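NAD nucleotidase (Haemophilus influenzae, PDB 3ZTV) degrades NAD to adenosine and nicotinamide riboside, acting as a zinc-dependent periplasmic NAD pyrophosphatase and 5'-nucleotidase with broad substrate specificity. Local coordinates at residues Y24-E29 and K345-K350; G36-V41 and G307-L312. All coordinates share one frame; numbering follows the deposited sequence.

Contact 1 of 2, residues Y24-E29 and K345-K350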
ATOM      1  N   TYR A  24     -33.489   1.605   4.632  1.00  5.23           N
ATOM      2  CA  TYR A  24     -34.512   2.113   5.551  1.00  4.63           C
ATOM      3  C   TYR A  24     -35.377   3.142   4.832  1.00  5.96           C
ATOM      4  O   TYR A  24     -35.177   4.361   4.967  1.00  7.00           O
ATOM      5  CB  TYR A  24     -33.891   2.718   6.815  1.00  6.40           C
ATOM      6  CG  TYR A  24     -33.556   1.685   7.859  1.00  5.60           C
ATOM      7  CD1 TYR A  24     -32.502   0.797   7.680  1.00  8.01           C
ATOM      8  CD2 TYR A  24     -34.308   1.583   9.026  1.00 10.07           C
ATOM      9  CE1 TYR A  24     -32.197  -0.159   8.635  1.00  8.51           C
ATOM     10  CE2 TYR A  24     -34.014   0.630   9.988  1.00 11.38           C
ATOM     11  CZ  TYR A  24     -32.953  -0.235   9.787  1.00  9.51           C
ATOM     12  OH  TYR A  24     -32.672  -1.174  10.752  1.00 12.59           O
ATOM     13  N   LEU A  25     -36.346   2.659   4.066  1.00  6.27           N
ATOM     14  CA  LEU A  25     -37.226   3.568   3.341  1.00  6.29           C
ATOM     15  C   LEU A  25     -38.269   4.211   4.250  1.00  6.77           C
ATOM     16  O   LEU A  25     -38.705   5.337   4.007  1.00  7.75           O
ATOM     17  CB  LEU A  25     -37.922   2.848   2.182  1.00  6.95           C
ATOM     18  CG  LEU A  25     -37.199   2.896   0.833  1.00  9.75           C
ATOM     19  CD1 LEU A  25     -35.766   2.394   0.928  1.00 11.01           C
ATOM     20  CD2 LEU A  25     -37.976   2.120  -0.220  1.00 11.18           C
ATOM     21  N   GLU A  26     -38.667   3.496   5.297  1.00  6.33           N
ATOM     22  CA  GLU A  26     -39.663   3.997   6.239  1.00  6.97           C
ATOM     23  C   GLU A  26     -38.956   4.544   7.468  1.00  6.73           C
ATOM     24  O   GLU A  26     -37.793   4.234   7.698  1.00  7.40           O
ATOM     25  CB  GLU A  26     -40.621   2.872   6.654  1.00  8.43           C
ATOM     26  CG  GLU A  26     -41.493   2.322   5.529  1.00 12.13           C
ATOM     27  CD  GLU A  26     -42.536   1.330   6.027  1.00 16.25           C
ATOM     28  OE1 GLU A  26     -43.277   1.666   6.977  1.00 21.98           O
ATOM     29  OE2 GLU A  26     -42.622   0.216   5.473  1.00 12.80           O
ATOM     30  N   PRO A  27     -39.666   5.351   8.271  1.00  7.23           N
ATOM     31  CA  PRO A  27     -39.131   5.809   9.557  1.00  6.69           C
ATOM     32  C   PRO A  27     -38.868   4.627  10.490  1.00  7.23           C
ATOM     33  O   PRO A  27     -39.364   3.517  10.237  1.00  9.83           O
ATOM     34  CB  PRO A  27     -40.266   6.683  10.121  1.00  8.31           C
ATOM     35  CG  PRO A  27     -41.043   7.108   8.918  1.00  9.42           C
ATOM     36  CD  PRO A  27     -41.007   5.908   8.009  1.00  9.39           C
ATOM     37  N   HIS A  28     -38.092   4.847  11.545  1.00  8.17           N
ATOM     38  CA  HIS A  28     -37.929   3.841  12.587  1.00  8.31           C
ATOM     39  C   HIS A  28     -37.951   4.506  13.965  1.00  9.00           C
ATOM     40  O   HIS A  28     -37.801   5.722  14.087  1.00  9.15           O
ATOM     41  CB  HIS A  28     -36.662   2.998  12.368  1.00  8.06           C
ATOM     42  CG  HIS A  28     -35.387   3.764  12.532  1.00  9.53           C
ATOM     43  ND1 HIS A  28     -34.878   4.590  11.551  1.00  8.06           N
ATOM     44  CD2 HIS A  28     -34.506   3.815  13.559  1.00 10.46           C
ATOM     45  CE1 HIS A  28     -33.747   5.126  11.971  1.00  9.35           C
ATOM     46  NE2 HIS A  28     -33.497   4.673  13.185  1.00 11.21           N
ATOM     47  N   GLU A  29     -38.139   3.705  15.004  1.00  9.52           N
ATOM     48  CA  GLU A  29     -38.268   4.246  16.346  1.00 11.37           C
ATOM     49  C   GLU A  29     -36.910   4.483  17.006  1.00 11.94           C
ATOM     50  O   GLU A  29     -35.955   3.727  16.786  1.00 12.82           O
ATOM     51  CB  GLU A  29     -39.107   3.290  17.189  1.00 12.12           C
ATOM     52  CG  GLU A  29     -39.499   3.806  18.553  1.00 14.27           C
ATOM     53  CD  GLU A  29     -40.428   2.842  19.263  1.00 17.64           C
ATOM     54  OE1 GLU A  29     -41.648   2.888  19.002  1.00 18.01           O
ATOM     55  OE2 GLU A  29     -39.928   2.023  20.059  1.00 20.45           O
ATOM     56  N   LYS A 345     -46.308   2.440  -3.008  1.00 10.37           N
ATOM     57  CA  LYS A 345     -46.270   1.365  -3.989  1.00 12.29           C
ATOM     58  C   LYS A 345     -45.407   0.201  -3.513  1.00 12.88           C
ATOM     59  O   LYS A 345     -45.820  -0.963  -3.583  1.00 12.71           O
ATOM     60  CB  LYS A 345     -45.763   1.881  -5.338  1.00 13.58           C
ATOM     61  CG  LYS A 345     -45.614   0.797  -6.392  1.00 16.11           C
ATOM     62  CD  LYS A 345     -45.087   1.348  -7.709  1.00 17.85           C
ATOM     63  CE  LYS A 345     -43.623   1.746  -7.599  1.00 19.04           C
ATOM     64  NZ  LYS A 345     -43.099   2.278  -8.888  1.00 21.01           N
ATOM     65  N   TYR A 346     -44.201   0.509  -3.033  1.00 10.95           N
ATOM     66  CA  TYR A 346     -43.277  -0.538  -2.592  1.00 10.27           C
ATOM     67  C   TYR A 346     -43.738  -1.220  -1.310  1.00 10.98           C
ATOM     68  O   TYR A 346     -43.537  -2.425  -1.133  1.00 11.00           O
ATOM     69  CB  TYR A 346     -41.834  -0.011  -2.460  1.00 10.12           C
ATOM     70  CG  TYR A 346     -41.157   0.197  -3.790  1.00 12.03           C
ATOM     71  CD1 TYR A 346     -40.825  -0.884  -4.593  1.00 12.67           C
ATOM     72  CD2 TYR A 346     -40.845   1.473  -4.248  1.00 11.02           C
ATOM     73  CE1 TYR A 346     -40.204  -0.703  -5.820  1.00 12.74           C
ATOM     74  CE2 TYR A 346     -40.229   1.661  -5.472  1.00 13.92           C
ATOM     75  CZ  TYR A 346     -39.912   0.570  -6.251  1.00 12.63           C
ATOM     76  OH  TYR A 346     -39.296   0.751  -7.470  1.00 16.94           O
ATOM     77  N   LYS A 347     -44.357  -0.456  -0.418  1.00  9.75           N
ATOM     78  CA  LYS A 347     -44.884  -1.021   0.815  1.00 10.40           C
ATOM     79  C   LYS A 347     -45.980  -2.062   0.530  1.00 12.15           C
ATOM     80  O   LYS A 347     -45.989  -3.141   1.121  1.00 13.19           O
ATOM     81  CB  LYS A 347     -45.406   0.086   1.734  1.00 12.10           C
ATOM     82  CG  LYS A 347     -45.791  -0.397   3.122  1.00 14.54           C
ATOM     83  CD  LYS A 347     -46.080   0.773   4.050  1.00 19.17           C
ATOM     84  CE  LYS A 347     -46.273   0.309   5.487  1.00 23.15           C
ATOM     85  NZ  LYS A 347     -46.401   1.460   6.423  1.00 28.00           N
ATOM     86  N   SER A 348     -46.898  -1.732  -0.376  1.00 10.23           N
ATOM     87  CA  SER A 348     -47.938  -2.668  -0.799  1.00 11.84           C
ATOM     88  C   SER A 348     -47.339  -3.914  -1.460  1.00 12.45           C
ATOM     89  O   SER A 348     -47.745  -5.042  -1.163  1.00 11.80           O
ATOM     90  CB  SER A 348     -48.907  -1.965  -1.749  1.00 14.11           C
ATOM     91  OG  SER A 348     -49.665  -0.989  -1.061  1.00 20.56           O
ATOM     92  N   GLU A 349     -46.376  -3.720  -2.359  1.00 11.49           N
ATOM     93  CA  GLU A 349     -45.708  -4.856  -2.995  1.00 11.61           C
ATOM     94  C   GLU A 349     -44.974  -5.708  -1.962  1.00 11.06           C
ATOM     95  O   GLU A 349     -45.022  -6.944  -2.012  1.00 11.31           O
ATOM     96  CB  GLU A 349     -44.731  -4.385  -4.077  1.00 13.46           C
ATOM     97  CG  GLU A 349     -45.391  -3.770  -5.310  1.00 16.52           C
ATOM     98  CD  GLU A 349     -44.384  -3.286  -6.343  1.00 20.88           C
ATOM     99  OE1 GLU A 349     -43.228  -3.756  -6.315  1.00 24.33           O
ATOM    100  OE2 GLU A 349     -44.750  -2.435  -7.182  1.00 25.88           O
ATOM    101  N   LYS A 350     -44.294  -5.044  -1.029  1.00 10.62           N
ATOM    102  CA  LYS A 350     -43.546  -5.733   0.014  1.00 10.13           C
ATOM    103  C   LYS A 350     -44.440  -6.671   0.823  1.00 11.41           C
ATOM    104  O   LYS A 350     -44.056  -7.804   1.129  1.00 11.91           O
ATOM    105  CB  LYS A 350     -42.837  -4.721   0.921  1.00 10.63           C
ATOM    106  CG  LYS A 350     -41.917  -5.348   1.958  1.00 14.11           C
ATOM    107  CD  LYS A 350     -41.113  -4.286   2.699  1.00 14.31           C
ATOM    108  CE  LYS A 350     -41.981  -3.517   3.674  1.00 16.89           C
ATOM    109  NZ  LYS A 350     -42.254  -4.312   4.902  1.00 22.20           N
TER
HETATM  110  O   HOH W   1     -43.714  -2.299   6.319  1.00 27.52           O

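Contact 2 of 2, residues G36-V41 and G307-L312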
ATOM      1  N   GLY A  36     -37.048  16.243  29.917  1.00 17.45           N
ATOM      2  CA  GLY A  36     -36.648  15.484  31.092  1.00 19.14           C
ATOM      3  C   GLY A  36     -37.035  14.015  31.138  1.00 19.68           C
ATOM      4  O   GLY A  36     -36.568  13.278  32.011  1.00 20.45           O
ATOM      5  N   GLN A  37     -37.874  13.577  30.205  1.00 17.87           N
ATOM      6  CA  GLN A  37     -38.378  12.207  30.221  1.00 17.70           C
ATOM      7  C   GLN A  37     -37.965  11.415  28.986  1.00 16.28           C
ATOM      8  O   GLN A  37     -37.940  11.951  27.876  1.00 14.79           O
ATOM      9  CB  GLN A  37     -39.906  12.209  30.321  1.00 21.35           C
ATOM     10  CG  GLN A  37     -40.454  13.095  31.431  1.00 21.67           C
ATOM     11  CD  GLN A  37     -41.762  12.577  31.993  1.00 31.03           C
ATOM     12  OE1 GLN A  37     -42.786  12.569  31.312  1.00 31.97           O
ATOM     13  NE2 GLN A  37     -41.730  12.135  33.245  1.00 34.93           N
ATOM     14  N   GLN A  38     -37.653  10.137  29.178  1.00 14.59           N
ATOM     15  CA  GLN A  38     -37.382   9.265  28.040  1.00 15.24           C
ATOM     16  C   GLN A  38     -38.643   9.100  27.207  1.00 14.43           C
ATOM     17  O   GLN A  38     -39.716   8.777  27.728  1.00 14.07           O
ATOM     18  CB  GLN A  38     -36.847   7.903  28.479  1.00 18.97           C
ATOM     19  CG  GLN A  38     -36.699   6.922  27.325  1.00 23.80           C
ATOM     20  CD  GLN A  38     -35.511   5.997  27.480  1.00 26.63           C
ATOM     21  OE1 GLN A  38     -35.668   4.795  27.706  1.00 30.62           O
ATOM     22  NE2 GLN A  38     -34.310   6.552  27.346  1.00 28.80           N
ATOM     23  N   THR A  39     -38.500   9.326  25.907  1.00 13.52           N
ATOM     24  CA  THR A  39     -39.624   9.443  25.000  1.00 11.82           C
ATOM     25  C   THR A  39     -39.337   8.656  23.730  1.00 12.54           C
ATOM     26  O   THR A  39     -38.274   8.822  23.113  1.00 11.59           O
ATOM     27  CB  THR A  39     -39.872  10.927  24.653  1.00 12.11           C
ATOM     28  OG1 THR A  39     -40.010  11.682  25.866  1.00 12.74           O
ATOM     29  CG2 THR A  39     -41.117  11.099  23.806  1.00 12.38           C
ATOM     30  N   LYS A  40     -40.267   7.789  23.348  1.00 10.59           N
ATOM     31  CA  LYS A  40     -40.173   7.079  22.079  1.00  9.78           C
ATOM     32  C   LYS A  40     -40.723   7.974  20.988  1.00 10.63           C
ATOM     33  O   LYS A  40     -41.812   8.539  21.126  1.00 10.48           O
ATOM     34  CB  LYS A  40     -40.981   5.779  22.113  1.00 12.64           C
ATOM     35  CG  LYS A  40     -40.370   4.641  22.917  1.00 14.23           C
ATOM     36  CD  LYS A  40     -41.260   3.399  22.860  1.00 17.48           C
ATOM     37  CE  LYS A  40     -40.611   2.210  23.554  1.00 20.39           C
ATOM     38  NZ  LYS A  40     -41.488   1.006  23.491  1.00 22.08           N
ATOM     39  N   VAL A  41     -39.957   8.102  19.906  1.00  9.89           N
ATOM     40  CA  VAL A  41     -40.332   8.913  18.753  1.00 10.22           C
ATOM     41  C   VAL A  41     -39.957   8.166  17.477  1.00  8.52           C
ATOM     42  O   VAL A  41     -39.182   7.207  17.526  1.00  9.32           O
ATOM     43  CB  VAL A  41     -39.611  10.285  18.766  1.00  9.10           C
ATOM     44  CG1 VAL A  41     -39.932  11.038  20.049  1.00 10.26           C
ATOM     45  CG2 VAL A  41     -38.097  10.117  18.591  1.00 10.79           C
ATOM     46  N   GLY A 307     -45.903   0.731  33.579  1.00 23.90           N
ATOM     47  CA  GLY A 307     -44.852   0.258  32.696  1.00 23.96           C
ATOM     48  C   GLY A 307     -45.216   0.247  31.223  1.00 23.45           C
ATOM     49  O   GLY A 307     -44.520  -0.367  30.414  1.00 25.71           O
ATOM     50  N   LYS A 308     -46.299   0.932  30.867  1.00 20.62           N
ATOM     51  CA  LYS A 308     -46.749   0.966  29.479  1.00 20.15           C
ATOM     52  C   LYS A 308     -46.384   2.274  28.778  1.00 18.54           C
ATOM     53  O   LYS A 308     -46.513   3.355  29.346  1.00 16.90           O
ATOM     54  CB  LYS A 308     -48.260   0.730  29.401  1.00 19.97           C
ATOM     55  CG  LYS A 308     -48.692  -0.666  29.820  1.00 24.26           C
ATOM     56  CD  LYS A 308     -50.190  -0.857  29.652  1.00 29.72           C
ATOM     57  CE  LYS A 308     -50.667  -0.381  28.287  1.00 31.50           C
ATOM     58  NZ  LYS A 308     -49.983  -1.073  27.160  1.00 30.65           N
ATOM     59  N   TRP A 309     -45.928   2.164  27.537  1.00 16.25           N
ATOM     60  CA  TRP A 309     -45.620   3.337  26.731  1.00 15.36           C
ATOM     61  C   TRP A 309     -46.900   3.938  26.163  1.00 15.23           C
ATOM     62  O   TRP A 309     -47.647   3.268  25.452  1.00 18.14           O
ATOM     63  CB  TRP A 309     -44.627   2.964  25.628  1.00 16.73           C
ATOM     64  CG  TRP A 309     -43.274   2.639  26.197  1.00 17.77           C
ATOM     65  CD1 TRP A 309     -42.835   1.421  26.638  1.00 19.64           C
ATOM     66  CD2 TRP A 309     -42.200   3.558  26.422  1.00 15.86           C
ATOM     67  NE1 TRP A 309     -41.547   1.526  27.110  1.00 21.86           N
ATOM     68  CE2 TRP A 309     -41.136   2.828  26.991  1.00 19.86           C
ATOM     69  CE3 TRP A 309     -42.034   4.927  26.196  1.00 16.04           C
ATOM     70  CZ2 TRP A 309     -39.922   3.425  27.334  1.00 19.50           C
ATOM     71  CZ3 TRP A 309     -40.832   5.515  26.538  1.00 16.05           C
ATOM     72  CH2 TRP A 309     -39.790   4.765  27.097  1.00 19.30           C
ATOM     73  N   ALA A 310     -47.162   5.197  26.494  1.00 13.57           N
ATOM     74  CA  ALA A 310     -48.410   5.851  26.104  1.00 13.40           C
ATOM     75  C   ALA A 310     -48.162   7.233  25.503  1.00 11.32           C
ATOM     76  O   ALA A 310     -47.239   7.939  25.910  1.00 12.13           O
ATOM     77  CB  ALA A 310     -49.361   5.950  27.304  1.00 19.05           C
ATOM     78  N   GLU A 311     -49.003   7.626  24.554  1.00 12.03           N
ATOM     79  CA  GLU A 311     -48.891   8.939  23.924  1.00 11.80           C
ATOM     80  C   GLU A 311     -49.174  10.090  24.878  1.00 13.95           C
ATOM     81  O   GLU A 311     -50.153  10.056  25.631  1.00 14.87           O
ATOM     82  CB  GLU A 311     -49.841   9.035  22.735  1.00 14.92           C
ATOM     83  CG  GLU A 311     -49.477   8.115  21.590  1.00 14.52           C
ATOM     84  CD  GLU A 311     -48.303   8.619  20.757  1.00 13.36           C
ATOM     85  OE1 GLU A 311     -47.881   9.789  20.926  1.00 13.80           O
ATOM     86  OE2 GLU A 311     -47.796   7.840  19.922  1.00 15.50           O
ATOM     87  N   LEU A 312     -48.328  11.115  24.828  1.00 13.13           N
ATOM     88  CA  LEU A 312     -48.569  12.353  25.560  1.00 13.23           C
ATOM     89  C   LEU A 312     -49.875  12.984  25.095  1.00 13.91           C
ATOM     90  O   LEU A 312     -50.280  12.824  23.945  1.00 13.07           O
ATOM     91  CB  LEU A 312     -47.409  13.331  25.349  1.00 13.76           C
ATOM     92  CG  LEU A 312     -46.078  12.915  25.972  1.00 15.22           C
ATOM     93  CD1 LEU A 312     -44.991  13.929  25.644  1.00 15.33           C
ATOM     94  CD2 LEU A 312     -46.222  12.746  27.478  1.00 17.01           C
TER

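Contact 1 of 2, residues Y24-E29 and K345-K350
The end of Lys347 comes in obliquely from one side of the Glu26 carboxylate plane: the aliphatic CE lies 3.6 Å from Glu26 OE1 and 3.7 Å from Glu26 OE2, and the ammonium group arrives on that same side. The other flat group, the ring of Tyr346, carries the CE of its own neighbour Lys345 over one face, offset toward the rim, and packs edge-to-face with Phe81. The setting is a surface salt bridge between the N-terminal metallophosphoesterase domain and helix 337-353, probably the connecting helix that in this nucleotidase family leads on to the C-terminal domain. Glu26 sits in the loop just beyond the zinc ligands Asp20 and His22.

The direct bond runs from Lys347 NZ to Glu26 OE1 at 3.2 Å, and the donor stands 48° out of the carboxylate plane. Lys347 reaches this far because it is extended throughout, with CG opposite the backbone N (chi1 -172°); it meets the Glu26 side chain at about a right angle. Leu25 and Tyr346 both pack on Tyr77 and Ala85.

Glu26 OE2 is held differently. The hydroxyl of Tyr77 hydrogen-bonds to it, which, with Lys347 and a water that donates a second bond at 2.9 Å to the same OE2, helps to hold the carboxylate in this orientation. One helical turn past Lys347, Lys350 approaches the same carboxylate, but its NZ stays 4.6 Å from Glu26 OE2, too far for a salt bridge. Two cations near one carboxylate would be expected to stabilise its negative charge. The tail of Lys350 is bent at both chi3 and chi4, and its NZ gives a hydrogen bond of 2.9 Å to the oxygen of that bridging water.

Contact 2 of 2, residues G36-V41 and G307-L312
Lys40 lies flat across one face of the Trp309 indole, and this is where the contact is tight. Its methylenes step over the ring system: CG is 3.7 Å from Trp309 CE3, above the six-membered ring, and CE is 3.5 Å from the centroid of the five-membered ring in a CH-pi contact, 10° off the normal. NZ follows as a cation-pi partner, also 3.5 Å from that centroid, its closest ring atom being Trp309 CD1. With its chain extended beyond CG, Lys40 lays CG, CD and CE in turn along the face, crossing the Trp309 side chain at about a right angle.

Two beta-hairpins meet here. Strand 37-41, part of the second arm of hairpin 28-34/37-43, and strand 309-311, paired with 301-303, run 75° apart, 8.5 Å between axes at closest approach. Strand 301-303 links them: its Gln301 shares a backbone hydrogen bond with Lys40, and Trp309 packs on Gln301, Lys303 and Arg31.

On the solvent side Gln38 touches the indole at few points, all on the rim. Its CG sits in the ring plane, 3.8 Å from Trp309 CH2, while the backbone O of Gln38 is 3.6 Å from Trp309 CZ3. The Gln38 amide is tilted 22° from the indole plane and is steadied by a hydrogen bond from Arg31 to its OE1. Thr39, by contrast, is buried: its side chain points away from the indole, offering the ring just its CA, and its OG1 donates a 2.9 Å hydrogen bond back to Gln37 O.

How the contacts relate
From the N terminus, the chain passes first through contact 1 at residues 24-29 and, only a few residues later, through contact 2 at 36-41, the two being joined by strand 28-34 and the turn into strand 37-43. Contact 2 closes first, when 307-312 returns after 265 residues; contact 1 closes at 345-350, so the smaller loop nests inside the larger. Their centres lie 24 Å apart, yet they touch in the shared hairpin, where Glu29 OE2 is 3.4 Å from Lys40 CD and forms a long, weak ion pair with its NZ. One end of this hairpin thus meets hairpin 301-303/309-311, while the loop leading into it meets helix 337-353.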